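Local coordinates for 2,3-dihydroxy-2,3-dihydrophenylpropionate dehydrogenase (Pseudomonas sp. MC1, PDB 5XTF), which catalyses the NAD-dependent oxidation of cis-naphthalene dihydrodiol to 1,2-dihydroxynaphthalene in the breakdown of aromatic hydrocarbons, at residues V26-A31 / C100-A105; S51-N56 / G76-H81; E72-D77 / E85-Q90; I131-Y136 / K176-G181. All blocks are in the same frame, centred on the assembly; numbering follows the deposited sequence.

Contact 1. Residues V26-A31 / C100-A105; sequences VSITGA and CFIANA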
loop_
_atom_site.group_PDB
_atom_site.type_symbol
_atom_site.label_atom_id
_atom_site.label_comp_id
_atom_site.label_asym_id
_atom_site.label_seq_id
_atom_site.Cartn_x
_atom_site.Cartn_y
_atom_site.Cartn_z
ATOM N N VAL B 26 -5.322 23.714 20.190
ATOM C CA VAL B 26 -5.722 22.427 19.628
ATOM C C VAL B 26 -7.065 22.011 20.212
ATOM O O VAL B 26 -7.333 22.233 21.398
ATOM C CB VAL B 26 -4.666 21.330 19.883
ATOM C CG1 VAL B 26 -4.460 21.104 21.375
ATOM C CG2 VAL B 26 -5.065 20.023 19.193
ATOM N N SER B 27 -7.894 21.371 19.391
ATOM C CA SER B 27 -9.188 20.878 19.825
ATOM C C SER B 27 -9.296 19.381 19.550
ATOM O O SER B 27 -9.072 18.945 18.422
ATOM C CB SER B 27 -10.295 21.630 19.106
ATOM O OG SER B 27 -11.529 21.175 19.590
ATOM N N ILE B 28 -9.690 18.610 20.565
ATOM C CA ILE B 28 -9.560 17.150 20.590
ATOM C C ILE B 28 -10.924 16.520 20.879
ATOM O O ILE B 28 -11.493 16.766 21.944
ATOM C CB ILE B 28 -8.540 16.723 21.665
ATOM C CG1 ILE B 28 -7.215 17.470 21.465
ATOM C CG2 ILE B 28 -8.365 15.204 21.708
ATOM C CD1 ILE B 28 -6.233 17.369 22.626
ATOM N N THR B 29 -11.446 15.698 19.957
ATOM C CA THR B 29 -12.598 14.849 20.281
ATOM C C THR B 29 -12.131 13.519 20.891
ATOM O O THR B 29 -10.950 13.163 20.847
ATOM C CB THR B 29 -13.479 14.550 19.060
ATOM O OG1 THR B 29 -12.870 13.514 18.272
ATOM C CG2 THR B 29 -13.719 15.785 18.202
ATOM N N GLY B 30 -13.079 12.763 21.442
ATOM C CA GLY B 30 -12.721 11.541 22.156
ATOM C C GLY B 30 -11.743 11.755 23.296
ATOM O O GLY B 30 -10.850 10.928 23.510
ATOM N N ALA B 31 -11.905 12.831 24.061
ATOM C CA ALA B 31 -10.845 13.312 24.948
ATOM C C ALA B 31 -10.955 12.841 26.399
ATOM O O ALA B 31 -10.073 13.162 27.205
ATOM C CB ALA B 31 -10.807 14.841 24.916
ATOM N N CYS B 100 -5.202 23.452 15.326
ATOM C CA CYS B 100 -5.187 22.037 14.991
ATOM C C CYS B 100 -6.478 21.402 15.473
ATOM O O CYS B 100 -6.949 21.708 16.570
ATOM C CB CYS B 100 -3.980 21.326 15.623
ATOM S SG CYS B 100 -3.802 19.561 15.148
ATOM N N PHE B 101 -7.064 20.554 14.644
ATOM C CA PHE B 101 -8.225 19.762 15.028
ATOM C C PHE B 101 -7.846 18.289 14.971
ATOM O O PHE B 101 -7.376 17.806 13.930
ATOM C CB PHE B 101 -9.432 20.029 14.122
ATOM C CG PHE B 101 -10.623 19.162 14.451
ATOM C CD1 PHE B 101 -11.359 19.390 15.602
ATOM C CD2 PHE B 101 -10.999 18.118 13.628
ATOM C CE1 PHE B 101 -12.447 18.602 15.928
ATOM C CE2 PHE B 101 -12.097 17.324 13.953
ATOM C CZ PHE B 101 -12.813 17.572 15.103
ATOM N N ILE B 102 -8.044 17.584 16.084
ATOM C CA ILE B 102 -7.731 16.167 16.204
ATOM C C ILE B 102 -9.048 15.426 16.334
ATOM O O ILE B 102 -9.728 15.526 17.364
ATOM C CB ILE B 102 -6.825 15.864 17.400
ATOM C CG1 ILE B 102 -5.504 16.626 17.284
ATOM C CG2 ILE B 102 -6.593 14.367 17.516
ATOM C CD1 ILE B 102 -4.519 16.286 18.378
ATOM N N ALA B 103 -9.413 14.693 15.287
ATOM C CA ALA B 103 -10.617 13.879 15.291
ATOM C C ALA B 103 -10.205 12.487 15.734
ATOM O O ALA B 103 -9.468 11.798 15.020
ATOM C CB ALA B 103 -11.260 13.868 13.909
ATOM N N ASN B 104 -10.680 12.069 16.905
ATOM C CA ASN B 104 -10.152 10.877 17.556
ATOM C C ASN B 104 -11.213 9.992 18.180
ATOM O O ASN B 104 -10.926 8.818 18.439
ATOM C CB ASN B 104 -9.124 11.276 18.633
ATOM C CG ASN B 104 -8.791 10.150 19.590
ATOM O OD1 ASN B 104 -8.184 9.141 19.205
ATOM N ND2 ASN B 104 -9.187 10.310 20.849
ATOM N N ALA B 105 -12.412 10.492 18.451
ATOM C CA ALA B 105 -13.427 9.659 19.079
ATOM C C ALA B 105 -13.681 8.426 18.215
ATOM O O ALA B 105 -13.824 8.524 16.995
ATOM C CB ALA B 105 -14.713 10.466 19.302
#

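Contact 2. Residues S51-N56 / G76-H81; sequences SALVRN and GDVRDH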
loop_
_atom_site.group_PDB
_atom_site.type_symbol
_atom_site.label_atom_id
_atom_site.label_comp_id
_atom_site.label_asym_id
_atom_site.label_seq_id
_atom_site.Cartn_x
_atom_site.Cartn_y
_atom_site.Cartn_z
ATOM N N SER B 51 -8.862 22.629 23.857
ATOM C CA SER B 51 -10.269 22.352 24.065
ATOM C C SER B 51 -10.538 20.886 23.770
ATOM O O SER B 51 -9.792 20.220 23.039
ATOM C CB SER B 51 -11.164 23.236 23.201
ATOM O OG SER B 51 -11.268 22.716 21.908
ATOM N N ALA B 52 -11.622 20.385 24.341
ATOM C CA ALA B 52 -11.803 18.945 24.430
ATOM C C ALA B 52 -13.284 18.622 24.418
ATOM O O ALA B 52 -14.066 19.251 25.138
ATOM C CB ALA B 52 -11.153 18.390 25.700
ATOM N N LEU B 53 -13.655 17.654 23.591
ATOM C CA LEU B 53 -15.009 17.135 23.528
ATOM C C LEU B 53 -15.038 15.786 24.224
ATOM O O LEU B 53 -14.241 14.897 23.904
ATOM C CB LEU B 53 -15.481 16.993 22.087
ATOM C CG LEU B 53 -16.879 16.394 21.960
ATOM C CD1 LEU B 53 -17.868 17.194 22.775
ATOM C CD2 LEU B 53 -17.315 16.319 20.492
ATOM N N VAL B 54 -15.960 15.635 25.159
ATOM C CA VAL B 54 -15.989 14.505 26.070
ATOM C C VAL B 54 -17.409 13.949 26.112
ATOM O O VAL B 54 -18.370 14.682 25.863
ATOM C CB VAL B 54 -15.492 14.966 27.449
ATOM C CG1 VAL B 54 -16.608 15.579 28.305
ATOM C CG2 VAL B 54 -14.854 13.870 28.106
ATOM N N ARG B 55 -17.549 12.641 26.397
ATOM C CA ARG B 55 -18.858 11.986 26.265
ATOM C C ARG B 55 -19.800 12.252 27.432
ATOM O O ARG B 55 -21.019 12.242 27.238
ATOM C CB ARG B 55 -18.757 10.457 26.138
ATOM C CG ARG B 55 -18.098 9.907 24.903
ATOM C CD ARG B 55 -16.903 9.009 25.262
ATOM N NE ARG B 55 -15.751 9.748 25.787
ATOM C CZ ARG B 55 -15.020 10.588 25.069
ATOM N NH1 ARG B 55 -15.294 10.838 23.807
ATOM N NH2 ARG B 55 -14.020 11.201 25.606
ATOM N N ASN B 56 -19.295 12.428 28.647
ATOM C CA ASN B 56 -20.210 12.587 29.765
ATOM C C ASN B 56 -19.561 13.425 30.858
ATOM O O ASN B 56 -18.420 13.884 30.747
ATOM C CB ASN B 56 -20.665 11.225 30.288
ATOM C CG ASN B 56 -19.513 10.367 30.741
ATOM O OD1 ASN B 56 -18.562 10.854 31.356
ATOM N ND2 ASN B 56 -19.586 9.078 30.440
ATOM N N GLY B 76 -20.800 15.935 25.239
ATOM C CA GLY B 76 -21.833 15.563 24.296
ATOM C C GLY B 76 -21.352 14.523 23.300
ATOM O O GLY B 76 -20.277 13.945 23.440
ATOM N N ASP B 77 -22.175 14.324 22.277
ATOM C CA ASP B 77 -22.044 13.212 21.336
ATOM C C ASP B 77 -21.466 13.720 20.019
ATOM O O ASP B 77 -22.021 14.642 19.405
ATOM C CB ASP B 77 -23.403 12.556 21.118
ATOM C CG ASP B 77 -23.313 11.266 20.352
ATOM O OD1 ASP B 77 -22.459 11.141 19.444
ATOM O OD2 ASP B 77 -24.112 10.370 20.657
ATOM N N VAL B 78 -20.351 13.118 19.589
ATOM C CA VAL B 78 -19.670 13.580 18.386
ATOM C C VAL B 78 -20.503 13.312 17.122
ATOM O O VAL B 78 -20.328 13.997 16.105
ATOM C CB VAL B 78 -18.259 12.942 18.338
ATOM C CG1 VAL B 78 -18.315 11.526 17.824
ATOM C CG2 VAL B 78 -17.295 13.786 17.525
ATOM N N ARG B 79 -21.464 12.393 17.182
ATOM C CA ARG B 79 -22.362 12.149 16.057
ATOM C C ARG B 79 -23.362 13.262 15.829
ATOM O O ARG B 79 -24.111 13.191 14.858
ATOM C CB ARG B 79 -23.132 10.851 16.257
ATOM C CG ARG B 79 -22.284 9.636 16.147
ATOM C CD ARG B 79 -23.098 8.430 16.507
ATOM N NE ARG B 79 -23.419 8.396 17.925
ATOM C CZ ARG B 79 -24.130 7.428 18.492
ATOM N NH1 ARG B 79 -24.601 6.424 17.750
ATOM N NH2 ARG B 79 -24.383 7.465 19.795
ATOM N N ASP B 80 -23.397 14.280 16.672
ATOM C CA ASP B 80 -24.323 15.392 16.531
ATOM C C ASP B 80 -23.542 16.605 16.037
ATOM O O ASP B 80 -22.631 17.086 16.728
ATOM C CB ASP B 80 -25.014 15.650 17.870
ATOM C CG ASP B 80 -25.915 16.864 17.856
ATOM O OD1 ASP B 80 -25.535 17.879 18.501
ATOM O OD2 ASP B 80 -27.002 16.810 17.226
ATOM N N HIS B 81 -23.897 17.095 14.843
ATOM C CA HIS B 81 -23.103 18.139 14.198
ATOM C C HIS B 81 -23.041 19.406 15.046
ATOM O O HIS B 81 -21.967 20.001 15.209
ATOM C CB HIS B 81 -23.664 18.448 12.805
ATOM C CG HIS B 81 -22.841 19.427 12.037
ATOM N ND1 HIS B 81 -21.509 19.210 11.751
ATOM C CD2 HIS B 81 -23.147 20.638 11.512
ATOM C CE1 HIS B 81 -21.028 20.244 11.084
ATOM N NE2 HIS B 81 -22.002 21.124 10.924
#

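Contact 3. Residues E72-D77 / E85-Q90; sequences EIVVGD and EKLIKQ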
loop_
_atom_site.group_PDB
_atom_site.type_symbol
_atom_site.label_atom_id
_atom_site.label_comp_id
_atom_site.label_asym_id
_atom_site.label_seq_id
_atom_site.Cartn_x
_atom_site.Cartn_y
_atom_site.Cartn_z
ATOM N N GLU B 72 -11.126 24.275 27.776
ATOM C CA GLU B 72 -12.495 24.504 27.353
ATOM C C GLU B 72 -13.066 23.130 27.058
ATOM O O GLU B 72 -12.486 22.383 26.267
ATOM C CB GLU B 72 -12.543 25.410 26.125
ATOM C CG GLU B 72 -13.913 25.980 25.813
ATOM C CD GLU B 72 -14.450 26.882 26.929
ATOM O OE1 GLU B 72 -13.649 27.596 27.583
ATOM O OE2 GLU B 72 -15.675 26.886 27.148
ATOM N N ILE B 73 -14.164 22.779 27.711
ATOM C CA ILE B 73 -14.701 21.424 27.661
ATOM C C ILE B 73 -16.152 21.484 27.216
ATOM O O ILE B 73 -16.929 22.304 27.712
ATOM C CB ILE B 73 -14.569 20.706 29.018
ATOM C CG1 ILE B 73 -13.101 20.659 29.452
ATOM C CG2 ILE B 73 -15.176 19.300 28.957
ATOM C CD1 ILE B 73 -12.873 20.124 30.865
ATOM N N VAL B 74 -16.503 20.639 26.258
ATOM C CA VAL B 74 -17.878 20.429 25.830
ATOM C C VAL B 74 -18.197 18.962 26.079
ATOM O O VAL B 74 -17.399 18.085 25.722
ATOM C CB VAL B 74 -18.078 20.784 24.344
ATOM C CG1 VAL B 74 -19.448 20.368 23.884
ATOM C CG2 VAL B 74 -17.848 22.264 24.100
ATOM N N VAL B 75 -19.337 18.702 26.719
ATOM C CA VAL B 75 -19.823 17.349 26.966
ATOM C C VAL B 75 -20.916 17.052 25.952
ATOM O O VAL B 75 -21.877 17.827 25.840
ATOM C CB VAL B 75 -20.376 17.199 28.395
ATOM C CG1 VAL B 75 -21.001 15.823 28.554
ATOM C CG2 VAL B 75 -19.300 17.467 29.459
ATOM N N GLY B 76 -20.800 15.935 25.239
ATOM C CA GLY B 76 -21.833 15.563 24.296
ATOM C C GLY B 76 -21.352 14.523 23.300
ATOM O O GLY B 76 -20.277 13.945 23.440
ATOM N N ASP B 77 -22.175 14.324 22.277
ATOM C CA ASP B 77 -22.044 13.212 21.336
ATOM C C ASP B 77 -21.466 13.720 20.019
ATOM O O ASP B 77 -22.021 14.642 19.405
ATOM C CB ASP B 77 -23.403 12.556 21.118
ATOM C CG ASP B 77 -23.313 11.266 20.352
ATOM O OD1 ASP B 77 -22.459 11.141 19.444
ATOM O OD2 ASP B 77 -24.112 10.370 20.657
ATOM N N GLU B 85 -19.926 21.932 16.161
ATOM C CA GLU B 85 -19.917 23.384 16.020
ATOM C C GLU B 85 -19.721 24.063 17.372
ATOM O O GLU B 85 -18.934 25.011 17.499
ATOM C CB GLU B 85 -21.214 23.836 15.355
ATOM C CG GLU B 85 -21.303 23.404 13.898
ATOM C CD GLU B 85 -22.675 23.649 13.283
ATOM O OE1 GLU B 85 -23.692 23.553 14.014
ATOM O OE2 GLU B 85 -22.729 23.957 12.073
ATOM N N LYS B 86 -20.402 23.562 18.401
ATOM C CA LYS B 86 -20.265 24.116 19.744
ATOM C C LYS B 86 -18.823 24.028 20.230
ATOM O O LYS B 86 -18.259 25.018 20.718
ATOM C CB LYS B 86 -21.213 23.379 20.683
ATOM C CG LYS B 86 -21.362 23.959 22.080
ATOM C CD LYS B 86 -22.462 23.155 22.783
ATOM C CE LYS B 86 -22.299 23.089 24.288
ATOM N NZ LYS B 86 -21.668 24.317 24.782
ATOM N N LEU B 87 -18.202 22.851 20.069
ATOM C CA LEU B 87 -16.793 22.676 20.428
ATOM C C LEU B 87 -15.920 23.738 19.776
ATOM O O LEU B 87 -15.134 24.420 20.447
ATOM C CB LEU B 87 -16.315 21.282 20.022
ATOM C CG LEU B 87 -14.856 20.914 20.320
ATOM C CD1 LEU B 87 -14.679 20.651 21.776
ATOM C CD2 LEU B 87 -14.417 19.679 19.506
ATOM N N ILE B 88 -16.065 23.912 18.463
ATOM C CA ILE B 88 -15.282 24.934 17.781
ATOM C C ILE B 88 -15.632 26.321 18.315
ATOM O O ILE B 88 -14.746 27.105 18.669
ATOM C CB ILE B 88 -15.488 24.847 16.262
ATOM C CG1 ILE B 88 -15.149 23.431 15.764
ATOM C CG2 ILE B 88 -14.645 25.909 15.555
ATOM C CD1 ILE B 88 -13.816 22.884 16.266
ATOM N N LYS B 89 -16.928 26.646 18.373
ATOM C CA LYS B 89 -17.330 27.997 18.752
ATOM C C LYS B 89 -16.772 28.374 20.126
ATOM O O LYS B 89 -16.216 29.465 20.308
ATOM C CB LYS B 89 -18.852 28.119 18.721
ATOM C CG LYS B 89 -19.334 29.559 18.869
ATOM C CD LYS B 89 -20.859 29.657 18.940
ATOM C CE LYS B 89 -21.317 31.095 18.680
ATOM N NZ LYS B 89 -20.583 32.103 19.517
ATOM N N GLN B 90 -16.870 27.463 21.094
ATOM C CA GLN B 90 -16.302 27.742 22.409
ATOM C C GLN B 90 -14.795 27.890 22.342
ATOM O O GLN B 90 -14.211 28.677 23.106
ATOM C CB GLN B 90 -16.655 26.629 23.389
ATOM C CG GLN B 90 -18.086 26.655 23.890
ATOM C CD GLN B 90 -18.260 25.820 25.148
ATOM O OE1 GLN B 90 -17.302 25.517 25.855
ATOM N NE2 GLN B 90 -19.491 25.515 25.475
#

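Contact 4. Residues I131-Y136 / K176-G181; sequences INVKSY and KHAVLG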
loop_
_atom_site.group_PDB
_atom_site.type_symbol
_atom_site.label_atom_id
_atom_site.label_comp_id
_atom_site.label_asym_id
_atom_site.label_seq_id
_atom_site.Cartn_x
_atom_site.Cartn_y
_atom_site.Cartn_z
ATOM N N ILE B 131 -19.674 7.088 13.893
ATOM C CA ILE B 131 -18.671 7.555 14.850
ATOM C C ILE B 131 -17.277 7.572 14.246
ATOM O O ILE B 131 -16.537 8.550 14.393
ATOM C CB ILE B 131 -18.694 6.682 16.118
ATOM C CG1 ILE B 131 -20.003 6.857 16.873
ATOM C CG2 ILE B 131 -17.513 7.034 17.001
ATOM C CD1 ILE B 131 -20.157 5.872 18.018
ATOM N N ASN B 132 -16.872 6.471 13.614
ATOM C CA ASN B 132 -15.503 6.349 13.132
ATOM C C ASN B 132 -15.258 7.082 11.825
ATOM O O ASN B 132 -14.098 7.297 11.482
ATOM C CB ASN B 132 -15.120 4.884 12.946
ATOM C CG ASN B 132 -15.146 4.113 14.236
ATOM O OD1 ASN B 132 -15.246 4.691 15.323
ATOM N ND2 ASN B 132 -15.038 2.801 14.135
ATOM N N VAL B 133 -16.301 7.484 11.098
ATOM C CA VAL B 133 -16.111 8.112 9.796
ATOM C C VAL B 133 -16.945 9.375 9.651
ATOM O O VAL B 133 -16.398 10.459 9.429
ATOM C CB VAL B 133 -16.429 7.140 8.646
ATOM C CG1 VAL B 133 -16.161 7.823 7.295
ATOM C CG2 VAL B 133 -15.616 5.845 8.783
ATOM N N LYS B 134 -18.271 9.255 9.754
ATOM C CA LYS B 134 -19.117 10.414 9.487
ATOM C C LYS B 134 -18.803 11.567 10.440
ATOM O O LYS B 134 -18.737 12.733 10.023
ATOM C CB LYS B 134 -20.596 10.038 9.573
ATOM C CG LYS B 134 -21.443 11.057 8.857
ATOM C CD LYS B 134 -22.937 10.887 9.085
ATOM C CE LYS B 134 -23.688 11.966 8.293
ATOM N NZ LYS B 134 -25.170 11.800 8.316
ATOM N N SER B 135 -18.573 11.270 11.709
ATOM C CA SER B 135 -18.317 12.364 12.631
ATOM C C SER B 135 -16.908 12.945 12.470
ATOM O O SER B 135 -16.670 14.070 12.918
ATOM C CB SER B 135 -18.566 11.914 14.070
ATOM O OG SER B 135 -17.475 11.139 14.525
ATOM N N TYR B 136 -15.978 12.242 11.811
ATOM C CA TYR B 136 -14.748 12.909 11.375
ATOM C C TYR B 136 -15.061 13.974 10.327
ATOM O O TYR B 136 -14.565 15.106 10.410
ATOM C CB TYR B 136 -13.735 11.912 10.813
ATOM C CG TYR B 136 -12.967 11.096 11.831
ATOM C CD1 TYR B 136 -13.321 11.078 13.179
ATOM C CD2 TYR B 136 -11.871 10.342 11.435
ATOM C CE1 TYR B 136 -12.595 10.318 14.094
ATOM C CE2 TYR B 136 -11.149 9.583 12.334
ATOM C CZ TYR B 136 -11.507 9.573 13.653
ATOM O OH TYR B 136 -10.757 8.801 14.494
ATOM N N LYS B 176 -12.106 1.888 9.389
ATOM C CA LYS B 176 -10.749 2.388 9.540
ATOM C C LYS B 176 -10.040 2.522 8.201
ATOM O O LYS B 176 -9.165 3.380 8.055
ATOM C CB LYS B 176 -9.990 1.483 10.504
ATOM C CG LYS B 176 -10.470 1.710 11.965
ATOM C CD LYS B 176 -10.278 3.187 12.380
ATOM C CE LYS B 176 -10.607 3.416 13.845
ATOM N NZ LYS B 176 -10.335 4.838 14.231
ATOM N N HIS B 177 -10.409 1.711 7.202
ATOM C CA HIS B 177 -9.901 1.964 5.859
ATOM C C HIS B 177 -10.493 3.233 5.264
ATOM O O HIS B 177 -9.797 3.978 4.564
ATOM C CB HIS B 177 -10.174 0.771 4.954
ATOM C CG HIS B 177 -9.162 -0.317 5.087
ATOM N ND1 HIS B 177 -9.110 -1.153 6.185
ATOM C CD2 HIS B 177 -8.154 -0.701 4.268
ATOM C CE1 HIS B 177 -8.114 -2.009 6.031
ATOM N NE2 HIS B 177 -7.522 -1.757 4.877
ATOM N N ALA B 178 -11.773 3.503 5.522
ATOM C CA ALA B 178 -12.350 4.752 5.040
ATOM C C ALA B 178 -11.579 5.964 5.575
ATOM O O ALA B 178 -11.378 6.944 4.850
ATOM C CB ALA B 178 -13.834 4.820 5.408
ATOM N N VAL B 179 -11.096 5.901 6.825
ATOM C CA VAL B 179 -10.326 7.029 7.368
ATOM C C VAL B 179 -9.057 7.264 6.545
ATOM O O VAL B 179 -8.732 8.408 6.200
ATOM C CB VAL B 179 -10.004 6.822 8.865
ATOM C CG1 VAL B 179 -9.218 7.982 9.385
ATOM C CG2 VAL B 179 -11.303 6.668 9.681
ATOM N N LEU B 180 -8.349 6.192 6.175
ATOM C CA LEU B 180 -7.229 6.334 5.246
ATOM C C LEU B 180 -7.644 7.062 3.988
ATOM O O LEU B 180 -6.876 7.861 3.443
ATOM C CB LEU B 180 -6.669 4.978 4.844
ATOM C CG LEU B 180 -6.076 4.091 5.918
ATOM C CD1 LEU B 180 -5.377 2.937 5.207
ATOM C CD2 LEU B 180 -5.115 4.869 6.787
ATOM N N GLY B 181 -8.850 6.783 3.494
ATOM C CA GLY B 181 -9.310 7.446 2.290
ATOM C C GLY B 181 -9.514 8.931 2.503
ATOM O O GLY B 181 -9.123 9.745 1.664
HETATM O O HOH W 1 -12.063 6.262 13.114
#

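Contact 1. Residues V26-A31 / C100-A105
The T29 hydroxyl receives two backbone N-H groups of the opposite segment: N104 N lies 3.0 Å from T29 OG1 on an almost straight bond (177°), and A105 N lies 3.1 Å from T29 OG1. With chi1 at 79°, OG1 sits between the backbone N and the carbonyl carbon and faces the backbone of N104 and A105, while the methyl CG2 leans obliquely against the F101 ring, 3.7 Å from F101 CZ. A valine here would probably leave both N-H groups without their acceptor and let that backbone shift. Up to T29 N the segments run as parallel strands joined by three backbone hydrogen bonds, of which I102 N to S27 O is the shortest at 2.9 Å. V26, I28, C100 and I102 share one sheet face, where V26 CG2 packs 3.9 Å from I102 CD1; S27 and F101 lie on the other, and the S27 hydroxyl bonds to S51. Past the strands, A105 CB closes to 3.5 Å from G30 N, and a side chain at G30, whose phi is positive, would run into A105 CA. N104, an NAD(+)-binding residue, sends ND2 into a weak bond to T29 O (3.4 Å), its OD1 being held by T157. This threonine-to-Asn-Ala link is characteristic of short-chain dehydrogenases, tying the start of the glycine-rich TGXXXGXG motif to the Asn-Ala-Gly motif at the central strands of the Rossmann fold.

Contact 2. Residues S51-N56 / G76-H81
Part of the NAD(+) site is built here, where V54 and L53 at the end of strand 49-54 hold G76 and V78 of the loop between strand 72-75 and helix 81-95; D77 and V78 both bind the cofactor, probably around its adenine as in related short-chain dehydrogenases. One backbone bond joins the segments, G76 N to V54 O at 2.8 Å, prolonging the parallel ladder by a step. G76 has backbone angles (phi 163°) at which a side chain would be jammed against the preceding carbonyl. L53 carries the apolar part: CD1 lies 4.0 Å from G76 N, and CD2 reaches across to V78 CG2 at 3.9 Å. L53 CG stands anti to the backbone N (chi1 178°), which swings the branch toward the loop. The loop is stiffened from within. D77 OD1 accepts from R79 N at 2.8 Å, an Asx turn, and the R79 guanidinium grips the same carboxylate side-on, NE to OD1 and NH2 to OD2 (3.0 Å), each through a syn lone pair. Strands 25-28 and 72-75 flank strand 49-54; helix 81-95 meets L53 and V78, R79 leans on helix 118-150, and H81 stacks on W118 of the second subunit.

Contact 3. Residues E72-D77 / E85-Q90
V74 is the tight centre of this strand-on-helix packing. Its CG2 methyl pushes in between L87 and Q90, 3.8 Å from L87 CA and also against the Q90 side chain, with the L87 methyl CD1 a little farther off. With CG1 anti to the backbone N (chi1 172°), V74 sends one branch to each side: CG2 faces L87 and Q90, and CG1 looks toward K86. L87 is buried and continues inward onto L53, so this part of the contact merges with the core. The other side is looser and more polar. K86, an exposed residue, merely lays its aliphatic chain against the valine, CE coming within 4.0 Å of V74 CG1. At the start of the strand E72 and Q90 cross at about a right angle; the firm part of that meeting is carbon on carbon, E72 CG resting 3.7 Å from Q90 CB. The E72 chain bends at chi2 (62°) and its carboxylate has a salt-bridge partner beyond the segments, R94, whereas E72 OE2 stays 6.9 Å from K86 NZ, at most a distant electrostatic attraction. Strand and helix run nearly antiparallel, 164° between their directions with the axes 8.5 Å apart, as expected for the first two elements of a beta-alpha-beta crossover. Strand 72-75 is the outermost of the sheet within this chain: helix 81-95 packs on its E72 and V74 face, helix 57-67 on the I73 and V75 face, strand 49-54 lies alongside, and helix 118-150 meets helix 81-95 through I88.

Contact 4. Residues I131-Y136 / K176-G181
K176 begins the contact by reaching toward N132 and Y136, joining two helices that in short-chain dehydrogenases pack between subunits and carry parts of the active site. K176 binds NAD(+) and lies four residues after Y172, the YXXXK spacing of the family. The bend of its chain at chi2 (-58°), followed by an extended end, carries NZ toward the Y136 hydroxyl (K176 NZ to Y136 OH 4.0 Å) while it bonds to A158 O. A water bridges the helices: it accepts from K176 NZ at a modelled 2.5 Å, shorter than usual and so doubtful in length, and donates to N132 O at 2.8 Å. This arrangement resembles the asparagine-water-lysine relay of related enzymes, and N132 O is presented from a wider pi-type turn at 131-134. Next, the A178 methyl meets V133 CG2 at 4.0 Å, and A178 also packs on its counterpart A178 of the second subunit. One residue on, V179 fills the space between N132 and Y136. Its CG1 meets the edge of the tyrosine ring, near the ring plane and 3.9 Å from Y136 CE2. The ring is held at its far end by a hydrogen bond from the hydroxyl to T157 O. An alanine in place of Y136 would probably open a gap beside V179 and leave T157 O without this partner. The two helices diverge by 30°, their axes 9.0 Å apart. N132 O, beyond its water bond, stands 3.7 Å above the centre of the Y136 ring and has V179 CG2 3.4 Å away.

From the N terminus, strand 25-28 opens contact 1, which closes only at strand 100-103, bringing the first and fourth strands together as neighbours. Contacts 2 and 3 both fall within that span. Contact 2 closes the loop around helix 57-67, and contact 3 starts on strand 72-75, its segment overlapping that of contact 2 at G76 and D77, and closes quickly onto helix 81-95. Sheet bonds link them: I28 O with L53 N, and V54 N with V74 O, while L87 touches S27 from the helix side. Contact 4 comes later in series, joining helices 118-150 and 170-190; Y136 meets A103 to A105 of contact 1, and S135 meets V78 of contact 2.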